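Long-range contacts in electron transfer flavoprotein, beta subunit (Thermotoga maritima, PDB 7KOE), which binds flavin-adenine dinucleotide and probably passes electrons as the beta subunit of an electron transfer flavoprotein: residues A[18-23]-A[41-46]; A[131-136]-A[194-199]. One frame throughout, in Å; residues are numbered along the deposited sequence.

Contact 1. Residues A[18-23]-A[41-46]; sequences IKQVPD and VPSIIN. With FAD (flavin-adenine dinucleotide), chain I.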
loop_
_atom_site.group_PDB
_atom_site.type_symbol
_atom_site.label_atom_id
_atom_site.label_comp_id
_atom_site.label_asym_id
_atom_site.label_seq_id
_atom_site.Cartn_x
_atom_site.Cartn_y
_atom_site.Cartn_z
ATOM N N ILE A 18 -43.749 9.942 -0.190
ATOM C CA ILE A 18 -42.573 10.510 -0.833
ATOM C C ILE A 18 -41.376 9.618 -0.544
ATOM O O ILE A 18 -41.354 8.850 0.419
ATOM C CB ILE A 18 -42.291 11.963 -0.395
ATOM C CG1 ILE A 18 -41.747 12.010 1.030
ATOM C CG2 ILE A 18 -43.535 12.804 -0.503
ATOM C CD1 ILE A 18 -41.174 13.334 1.414
ATOM N N LYS A 19 -40.372 9.714 -1.406
ATOM C CA LYS A 19 -39.174 8.900 -1.286
ATOM C C LYS A 19 -37.948 9.793 -1.325
ATOM O O LYS A 19 -37.839 10.664 -2.192
ATOM C CB LYS A 19 -39.096 7.861 -2.401
ATOM C CG LYS A 19 -38.054 6.794 -2.162
ATOM C CD LYS A 19 -37.676 6.109 -3.443
ATOM C CE LYS A 19 -36.513 5.171 -3.248
ATOM N NZ LYS A 19 -35.947 4.761 -4.552
ATOM N N GLN A 20 -37.029 9.572 -0.394
ATOM C CA GLN A 20 -35.765 10.288 -0.409
ATOM C C GLN A 20 -34.862 9.699 -1.481
ATOM O O GLN A 20 -34.524 8.515 -1.441
ATOM C CB GLN A 20 -35.095 10.217 0.953
ATOM C CG GLN A 20 -34.039 11.266 1.141
ATOM C CD GLN A 20 -33.098 10.940 2.262
ATOM O OE1 GLN A 20 -32.796 9.777 2.512
ATOM N NE2 GLN A 20 -32.625 11.967 2.951
ATOM N N VAL A 21 -34.472 10.530 -2.438
ATOM C CA VAL A 21 -33.772 10.093 -3.639
ATOM C C VAL A 21 -32.468 10.880 -3.693
ATOM O O VAL A 21 -32.463 12.059 -3.322
ATOM C CB VAL A 21 -34.660 10.312 -4.878
ATOM C CG1 VAL A 21 -33.900 10.162 -6.177
ATOM C CG2 VAL A 21 -35.830 9.360 -4.854
ATOM N N PRO A 22 -31.343 10.275 -4.077
ATOM C CA PRO A 22 -30.121 11.060 -4.292
ATOM C C PRO A 22 -30.287 12.046 -5.438
ATOM O O PRO A 22 -31.082 11.837 -6.352
ATOM C CB PRO A 22 -29.070 9.996 -4.623
ATOM C CG PRO A 22 -29.607 8.744 -4.053
ATOM C CD PRO A 22 -31.090 8.829 -4.161
ATOM N N ASP A 23 -29.533 13.141 -5.377
ATOM C CA ASP A 23 -29.666 14.165 -6.402
ATOM C C ASP A 23 -29.015 13.691 -7.690
ATOM O O ASP A 23 -27.818 13.895 -7.907
ATOM C CB ASP A 23 -29.055 15.487 -5.948
ATOM C CG ASP A 23 -29.307 16.608 -6.934
ATOM O OD1 ASP A 23 -30.349 17.283 -6.822
ATOM O OD2 ASP A 23 -28.463 16.814 -7.828
ATOM N N VAL A 41 -23.023 13.340 -2.556
ATOM C CA VAL A 41 -24.216 13.908 -3.174
ATOM C C VAL A 41 -25.372 13.789 -2.192
ATOM O O VAL A 41 -25.729 12.672 -1.794
ATOM C CB VAL A 41 -24.542 13.213 -4.504
ATOM C CG1 VAL A 41 -25.766 13.833 -5.130
ATOM C CG2 VAL A 41 -23.365 13.308 -5.443
ATOM N N PRO A 42 -25.971 14.898 -1.769
ATOM C CA PRO A 42 -27.031 14.821 -0.765
ATOM C C PRO A 42 -28.321 14.292 -1.359
ATOM O O PRO A 42 -28.565 14.380 -2.563
ATOM C CB PRO A 42 -27.189 16.274 -0.303
ATOM C CG PRO A 42 -25.973 16.975 -0.808
ATOM C CD PRO A 42 -25.627 16.289 -2.076
ATOM N N SER A 43 -29.149 13.731 -0.492
ATOM C CA SER A 43 -30.398 13.127 -0.912
ATOM C C SER A 43 -31.543 14.111 -0.738
ATOM O O SER A 43 -31.627 14.818 0.268
ATOM C CB SER A 43 -30.661 11.851 -0.119
ATOM O OG SER A 43 -29.545 10.982 -0.171
ATOM N N ILE A 44 -32.429 14.143 -1.728
ATOM C CA ILE A 44 -33.496 15.130 -1.788
ATOM C C ILE A 44 -34.834 14.418 -1.811
ATOM O O ILE A 44 -34.894 13.190 -1.721
ATOM C CB ILE A 44 -33.339 16.025 -3.026
ATOM C CG1 ILE A 44 -32.990 15.170 -4.239
ATOM C CG2 ILE A 44 -32.260 17.038 -2.797
ATOM C CD1 ILE A 44 -33.135 15.878 -5.553
ATOM N N ILE A 45 -35.920 15.183 -1.911
ATOM C CA ILE A 45 -37.187 14.602 -2.320
ATOM C C ILE A 45 -37.047 14.134 -3.760
ATOM O O ILE A 45 -36.272 14.692 -4.547
ATOM C CB ILE A 45 -38.343 15.612 -2.191
ATOM C CG1 ILE A 45 -38.166 16.497 -0.964
ATOM C CG2 ILE A 45 -39.696 14.907 -2.130
ATOM C CD1 ILE A 45 -38.418 15.799 0.305
ATOM N N ASN A 46 -37.764 13.077 -4.096
ATOM C CA ASN A 46 -37.960 12.725 -5.488
ATOM C C ASN A 46 -38.670 13.874 -6.197
ATOM O O ASN A 46 -39.682 14.372 -5.688
ATOM C CB ASN A 46 -38.780 11.447 -5.572
ATOM C CG ASN A 46 -38.976 10.973 -6.975
ATOM O OD1 ASN A 46 -38.041 10.932 -7.761
ATOM N ND2 ASN A 46 -40.205 10.604 -7.307
HETATM P PA FAD I . -41.195 4.145 -7.510
HETATM O O1A FAD I . -41.079 4.381 -8.976
HETATM O O2A FAD I . -42.039 3.015 -7.031
HETATM O O5B FAD I . -41.674 5.490 -6.791
HETATM C C5B FAD I . -43.014 5.955 -7.065
HETATM C C4B FAD I . -43.511 6.762 -5.892
HETATM O O4B FAD I . -43.828 5.870 -4.796
HETATM C C3B FAD I . -42.523 7.757 -5.280
HETATM O O3B FAD I . -42.507 8.989 -5.987
HETATM C C2B FAD I . -43.125 7.926 -3.885
HETATM O O2B FAD I . -44.244 8.784 -3.878
HETATM C C1B FAD I . -43.525 6.489 -3.566
HETATM N N9A FAD I . -42.455 5.744 -2.931
HETATM C C8A FAD I . -41.423 5.083 -3.534
HETATM N N7A FAD I . -40.613 4.517 -2.672
HETATM C C5A FAD I . -41.146 4.834 -1.430
HETATM C C6A FAD I . -40.747 4.533 -0.115
HETATM N N6A FAD I . -39.670 3.816 0.186
HETATM N N1A FAD I . -41.512 5.017 0.891
HETATM C C2A FAD I . -42.593 5.742 0.583
HETATM N N3A FAD I . -43.064 6.084 -0.611
HETATM C C4A FAD I . -42.283 5.593 -1.584
HETATM N N1 FAD I . -37.585 -2.783 -6.923
HETATM C C2 FAD I . -38.464 -3.434 -7.713
HETATM O O2 FAD I . -39.581 -3.736 -7.298
HETATM N N3 FAD I . -38.165 -3.779 -8.988
HETATM C C4 FAD I . -36.948 -3.489 -9.551
HETATM O O4 FAD I . -36.721 -3.817 -10.704
HETATM C C4X FAD I . -36.004 -2.816 -8.763
HETATM N N5 FAD I . -34.840 -2.535 -9.287
HETATM C C5X FAD I . -33.936 -1.880 -8.493
HETATM C C6 FAD I . -32.677 -1.572 -9.035
HETATM C C7 FAD I . -31.720 -0.920 -8.299
HETATM C C7M FAD I . -30.379 -0.607 -8.911
HETATM C C8 FAD I . -32.006 -0.545 -6.966
HETATM C C8M FAD I . -30.973 0.174 -6.139
HETATM C C9 FAD I . -33.239 -0.839 -6.423
HETATM C C9A FAD I . -34.223 -1.508 -7.167
HETATM N N10 FAD I . -35.475 -1.821 -6.649
HETATM C C10 FAD I . -36.405 -2.485 -7.422
HETATM C "C1'" FAD I . -35.809 -1.446 -5.264
HETATM C "C2'" FAD I . -37.009 -0.521 -5.196
HETATM O "O2'" FAD I . -36.627 0.792 -5.574
HETATM C "C3'" FAD I . -37.593 -0.473 -3.783
HETATM O "O3'" FAD I . -38.360 -1.648 -3.563
HETATM C "C4'" FAD I . -38.456 0.764 -3.522
HETATM O "O4'" FAD I . -39.353 0.519 -2.438
HETATM C "C5'" FAD I . -39.252 1.178 -4.737
HETATM O "O5'" FAD I . -38.712 2.415 -5.271
HETATM P P FAD I . -38.779 2.673 -6.847
HETATM O O1P FAD I . -37.416 3.008 -7.350
HETATM O O2P FAD I . -39.494 1.519 -7.460
HETATM O O3P FAD I . -39.722 3.960 -6.917
#

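Contact 2. Residues A[131-136]-A[194-199]; sequences TGKQAV and TITDEL. With FAD (flavin-adenine dinucleotide), chain I.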
loop_
_atom_site.group_PDB
_atom_site.type_symbol
_atom_site.label_atom_id
_atom_site.label_comp_id
_atom_site.label_asym_id
_atom_site.label_seq_id
_atom_site.Cartn_x
_atom_site.Cartn_y
_atom_site.Cartn_z
ATOM N N THR A 131 -48.722 9.740 -4.946
ATOM C CA THR A 131 -47.341 9.337 -5.136
ATOM C C THR A 131 -46.780 10.078 -6.337
ATOM O O THR A 131 -47.476 10.835 -7.010
ATOM C CB THR A 131 -47.207 7.820 -5.335
ATOM O OG1 THR A 131 -47.675 7.461 -6.639
ATOM C CG2 THR A 131 -48.001 7.059 -4.295
ATOM N N GLY A 132 -45.512 9.867 -6.593
ATOM C CA GLY A 132 -44.907 10.396 -7.792
ATOM C C GLY A 132 -44.932 9.385 -8.907
ATOM O O GLY A 132 -45.235 8.215 -8.697
ATOM N N LYS A 133 -44.616 9.862 -10.109
ATOM C CA LYS A 133 -44.621 8.985 -11.272
ATOM C C LYS A 133 -43.493 7.969 -11.188
ATOM O O LYS A 133 -43.676 6.791 -11.515
ATOM C CB LYS A 133 -44.520 9.818 -12.549
ATOM C CG LYS A 133 -44.641 9.022 -13.821
ATOM C CD LYS A 133 -43.340 9.028 -14.599
ATOM C CE LYS A 133 -43.423 8.108 -15.797
ATOM N NZ LYS A 133 -42.165 8.092 -16.591
ATOM N N GLN A 134 -42.332 8.398 -10.713
ATOM C CA GLN A 134 -41.171 7.538 -10.597
ATOM C C GLN A 134 -40.257 8.091 -9.521
ATOM O O GLN A 134 -40.143 9.304 -9.353
ATOM C CB GLN A 134 -40.392 7.462 -11.911
ATOM C CG GLN A 134 -40.708 6.294 -12.799
ATOM C CD GLN A 134 -39.875 6.321 -14.052
ATOM O OE1 GLN A 134 -38.990 7.159 -14.197
ATOM N NE2 GLN A 134 -40.154 5.409 -14.970
ATOM N N ALA A 135 -39.591 7.196 -8.806
ATOM C CA ALA A 135 -38.353 7.577 -8.154
ATOM C C ALA A 135 -37.264 7.652 -9.210
ATOM O O ALA A 135 -37.458 7.227 -10.346
ATOM C CB ALA A 135 -37.973 6.578 -7.070
ATOM N N VAL A 136 -36.111 8.201 -8.847
ATOM C CA VAL A 136 -35.060 8.264 -9.852
ATOM C C VAL A 136 -34.000 7.194 -9.613
ATOM O O VAL A 136 -33.410 6.691 -10.578
ATOM C CB VAL A 136 -34.434 9.666 -9.921
ATOM C CG1 VAL A 136 -33.680 9.828 -11.223
ATOM C CG2 VAL A 136 -35.492 10.727 -9.805
ATOM N N THR A 194 -50.950 9.479 -9.035
ATOM C CA THR A 194 -49.544 9.243 -9.342
ATOM C C THR A 194 -49.114 10.389 -10.243
ATOM O O THR A 194 -49.492 10.438 -11.416
ATOM C CB THR A 194 -49.353 7.878 -9.997
ATOM O OG1 THR A 194 -49.610 6.848 -9.036
ATOM C CG2 THR A 194 -47.965 7.701 -10.514
ATOM N N ILE A 195 -48.358 11.321 -9.682
ATOM C CA ILE A 195 -48.197 12.661 -10.234
ATOM C C ILE A 195 -46.910 12.737 -11.040
ATOM O O ILE A 195 -45.873 12.207 -10.627
ATOM C CB ILE A 195 -48.202 13.704 -9.101
ATOM C CG1 ILE A 195 -49.328 13.414 -8.110
ATOM C CG2 ILE A 195 -48.349 15.090 -9.652
ATOM C CD1 ILE A 195 -50.705 13.577 -8.674
ATOM N N THR A 196 -46.974 13.403 -12.191
ATOM C CA THR A 196 -45.808 13.653 -13.019
ATOM C C THR A 196 -45.179 15.001 -12.675
ATOM O O THR A 196 -45.597 15.694 -11.749
ATOM C CB THR A 196 -46.184 13.617 -14.496
ATOM O OG1 THR A 196 -47.188 14.603 -14.753
ATOM C CG2 THR A 196 -46.706 12.260 -14.874
ATOM N N ASP A 197 -44.156 15.380 -13.445
ATOM C CA ASP A 197 -43.540 16.691 -13.290
ATOM C C ASP A 197 -44.411 17.805 -13.844
ATOM O O ASP A 197 -44.298 18.951 -13.400
ATOM C CB ASP A 197 -42.187 16.745 -13.999
ATOM C CG ASP A 197 -41.236 15.671 -13.536
ATOM O OD1 ASP A 197 -41.027 14.700 -14.294
ATOM O OD2 ASP A 197 -40.682 15.798 -12.424
ATOM N N GLU A 198 -45.271 17.500 -14.809
ATOM C CA GLU A 198 -45.977 18.526 -15.557
ATOM C C GLU A 198 -47.259 18.987 -14.885
ATOM O O GLU A 198 -47.995 19.778 -15.482
ATOM C CB GLU A 198 -46.298 18.034 -16.971
ATOM C CG GLU A 198 -45.084 17.796 -17.855
ATOM C CD GLU A 198 -44.559 16.378 -17.764
ATOM O OE1 GLU A 198 -45.216 15.543 -17.110
ATOM O OE2 GLU A 198 -43.489 16.097 -18.343
ATOM N N LEU A 199 -47.552 18.515 -13.672
ATOM C CA LEU A 199 -48.790 18.920 -13.013
ATOM C C LEU A 199 -48.723 20.372 -12.569
ATOM O O LEU A 199 -49.589 21.181 -12.920
ATOM C CB LEU A 199 -49.087 18.018 -11.821
ATOM C CG LEU A 199 -50.416 18.397 -11.167
ATOM C CD1 LEU A 199 -51.548 17.658 -11.815
ATOM C CD2 LEU A 199 -50.413 18.138 -9.689
HETATM P PA FAD I . -41.195 4.145 -7.510
HETATM O O1A FAD I . -41.079 4.381 -8.976
HETATM O O2A FAD I . -42.039 3.015 -7.031
HETATM O O5B FAD I . -41.674 5.490 -6.791
HETATM C C5B FAD I . -43.014 5.955 -7.065
HETATM C C4B FAD I . -43.511 6.762 -5.892
HETATM O O4B FAD I . -43.828 5.870 -4.796
HETATM C C3B FAD I . -42.523 7.757 -5.280
HETATM O O3B FAD I . -42.507 8.989 -5.987
HETATM C C2B FAD I . -43.125 7.926 -3.885
HETATM O O2B FAD I . -44.244 8.784 -3.878
HETATM C C1B FAD I . -43.525 6.489 -3.566
HETATM N N9A FAD I . -42.455 5.744 -2.931
HETATM C C8A FAD I . -41.423 5.083 -3.534
HETATM N N7A FAD I . -40.613 4.517 -2.672
HETATM C C5A FAD I . -41.146 4.834 -1.430
HETATM C C6A FAD I . -40.747 4.533 -0.115
HETATM N N6A FAD I . -39.670 3.816 0.186
HETATM N N1A FAD I . -41.512 5.017 0.891
HETATM C C2A FAD I . -42.593 5.742 0.583
HETATM N N3A FAD I . -43.064 6.084 -0.611
HETATM C C4A FAD I . -42.283 5.593 -1.584
HETATM N N1 FAD I . -37.585 -2.783 -6.923
HETATM C C2 FAD I . -38.464 -3.434 -7.713
HETATM O O2 FAD I . -39.581 -3.736 -7.298
HETATM N N3 FAD I . -38.165 -3.779 -8.988
HETATM C C4 FAD I . -36.948 -3.489 -9.551
HETATM O O4 FAD I . -36.721 -3.817 -10.704
HETATM C C4X FAD I . -36.004 -2.816 -8.763
HETATM N N5 FAD I . -34.840 -2.535 -9.287
HETATM C C5X FAD I . -33.936 -1.880 -8.493
HETATM C C6 FAD I . -32.677 -1.572 -9.035
HETATM C C7 FAD I . -31.720 -0.920 -8.299
HETATM C C7M FAD I . -30.379 -0.607 -8.911
HETATM C C8 FAD I . -32.006 -0.545 -6.966
HETATM C C8M FAD I . -30.973 0.174 -6.139
HETATM C C9 FAD I . -33.239 -0.839 -6.423
HETATM C C9A FAD I . -34.223 -1.508 -7.167
HETATM N N10 FAD I . -35.475 -1.821 -6.649
HETATM C C10 FAD I . -36.405 -2.485 -7.422
HETATM C "C1'" FAD I . -35.809 -1.446 -5.264
HETATM C "C2'" FAD I . -37.009 -0.521 -5.196
HETATM O "O2'" FAD I . -36.627 0.792 -5.574
HETATM C "C3'" FAD I . -37.593 -0.473 -3.783
HETATM O "O3'" FAD I . -38.360 -1.648 -3.563
HETATM C "C4'" FAD I . -38.456 0.764 -3.522
HETATM O "O4'" FAD I . -39.353 0.519 -2.438
HETATM C "C5'" FAD I . -39.252 1.178 -4.737
HETATM O "O5'" FAD I . -38.712 2.415 -5.271
HETATM P P FAD I . -38.779 2.673 -6.847
HETATM O O1P FAD I . -37.416 3.008 -7.350
HETATM O O2P FAD I . -39.494 1.519 -7.460
HETATM O O3P FAD I . -39.722 3.960 -6.917
#

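Contact 1. Residues A[18-23]-A[41-46]
Val41 packs its CG1 branch, anti to the backbone N (chi1 -179°), on the carbonyl O and CB of Asp23. Pro42 gives its carbonyl O to the Asp23 amide, with N to O at 3.2 Å. Its CB points away from 18-23, and the residue packs on Arg11 of the ferredoxin-like protein chain. Ser43 lies against the flat end of Gln20. Its CB is 3.5 Å from Gln20 CD, and the amide NE2 of Gln20 goes on to a weak hydrogen bond with the carbonyl of Gln76. Ile44 pairs with Val21 through two backbone hydrogen bonds, Val21 N to Ile44 O at 2.8 Å and Ile44 N to Val21 O at 2.6 Å. Strand 43-45 is thus an antiparallel neighbour of strand 13-22, within a sheet whose other partners of 13-22 run parallel to it. The Ile44 side chain crosses over to Asp23, where CD1 meets OD1. The carboxylate is held at OD2 by the Thr25 hydroxyl. Ile45 points away from the pairing, yet its CD1 reaches Ile18 CD1 at 3.9 Å, beside helices 47-63 and 78-85. Asn46 donates its backbone N to Lys19 O, almost in line with the carbonyl bond (172°). Its ND2 hydrogen-bonds weakly to FAD O3B, and also to Asp49 OD2 and probably to Gln134 O. Lys19, extended beyond CG, lays CB, CG and CD over the adenine face, CD 3.4 Å from FAD N7A, and ends in a salt bridge with Asp137. Cut back to an alanine, it would probably leave Asp137 without its cation and that face of the adenine bare.

Contact 2. Residues A[131-136]-A[194-199]
Thr131 and Gly132 run parallel to Thr194 and Ile195 as adjacent strand ends, joined by a backbone hydrogen bond from Ile195 N to Thr131 O at 2.9 Å. A weak bond from Lys133 N to Ile195 O, bent to 119° at the hydrogen, follows where the first strand gives way to a loop. Thr131 and Thr194 set their side chains on one face of the sheet. Their OG1 atoms lie 3.1 Å apart. With Thr194 OG1 beside the backbone N (chi1 -69°), the CG2 branch is anti to N and reaches forward to the carbonyl O of Gly132 and the CA of Lys133. On the other face Ile195 lays CG1 alongside Thr131 O. Lys133 brings CB over Ile195 O and touches Thr196 CG2 with CB and CG. Its chain then bends at chi2 and leads away, and NZ makes a hydrogen bond to Tyr211 OH of the neighbouring Electron transfer flavoprotein chain. Thr196 OG1 is turned to the carbonyl of Val159.

The strand end also carries the cofactor. Gly132 N donates to FAD O2B at 3.2 Å, with a weaker bond to O3B. Ala135 N then grips the phosphate oxygen O1A at 3.2 Å, nearly straight at 164°. Nucleotide binding at the C-terminal ends of parallel strands is characteristic of the HUP class of alpha/beta folds.

Strand 13-22 lies beyond 128-132, where Cys17 touches Thr131. Strand 154-162 flanks 191-195, and helix 47-63 packs on Ile195 through Ala52 and Leu55.

Overall arrangement
Both contacts belong to one sheet, in which strands 13-22 and 128-132 are neighbours, and both touch the same FAD. Contact 2 is buried near the centre of the chain and joins parallel strand ends. Contact 1 is partly buried, joins antiparallel strands and extends to a side packed against other subunits. Their centres are 14 Å apart, and they meet at Asn46, whose OD1 packs on Val136 and Ala135, while Lys19 packs on Ala135. The chemistry differs accordingly. Around FAD, contact 2 works with backbone amides on ribose and phosphate, whereas contact 1 uses side chains at the adenine and ribose.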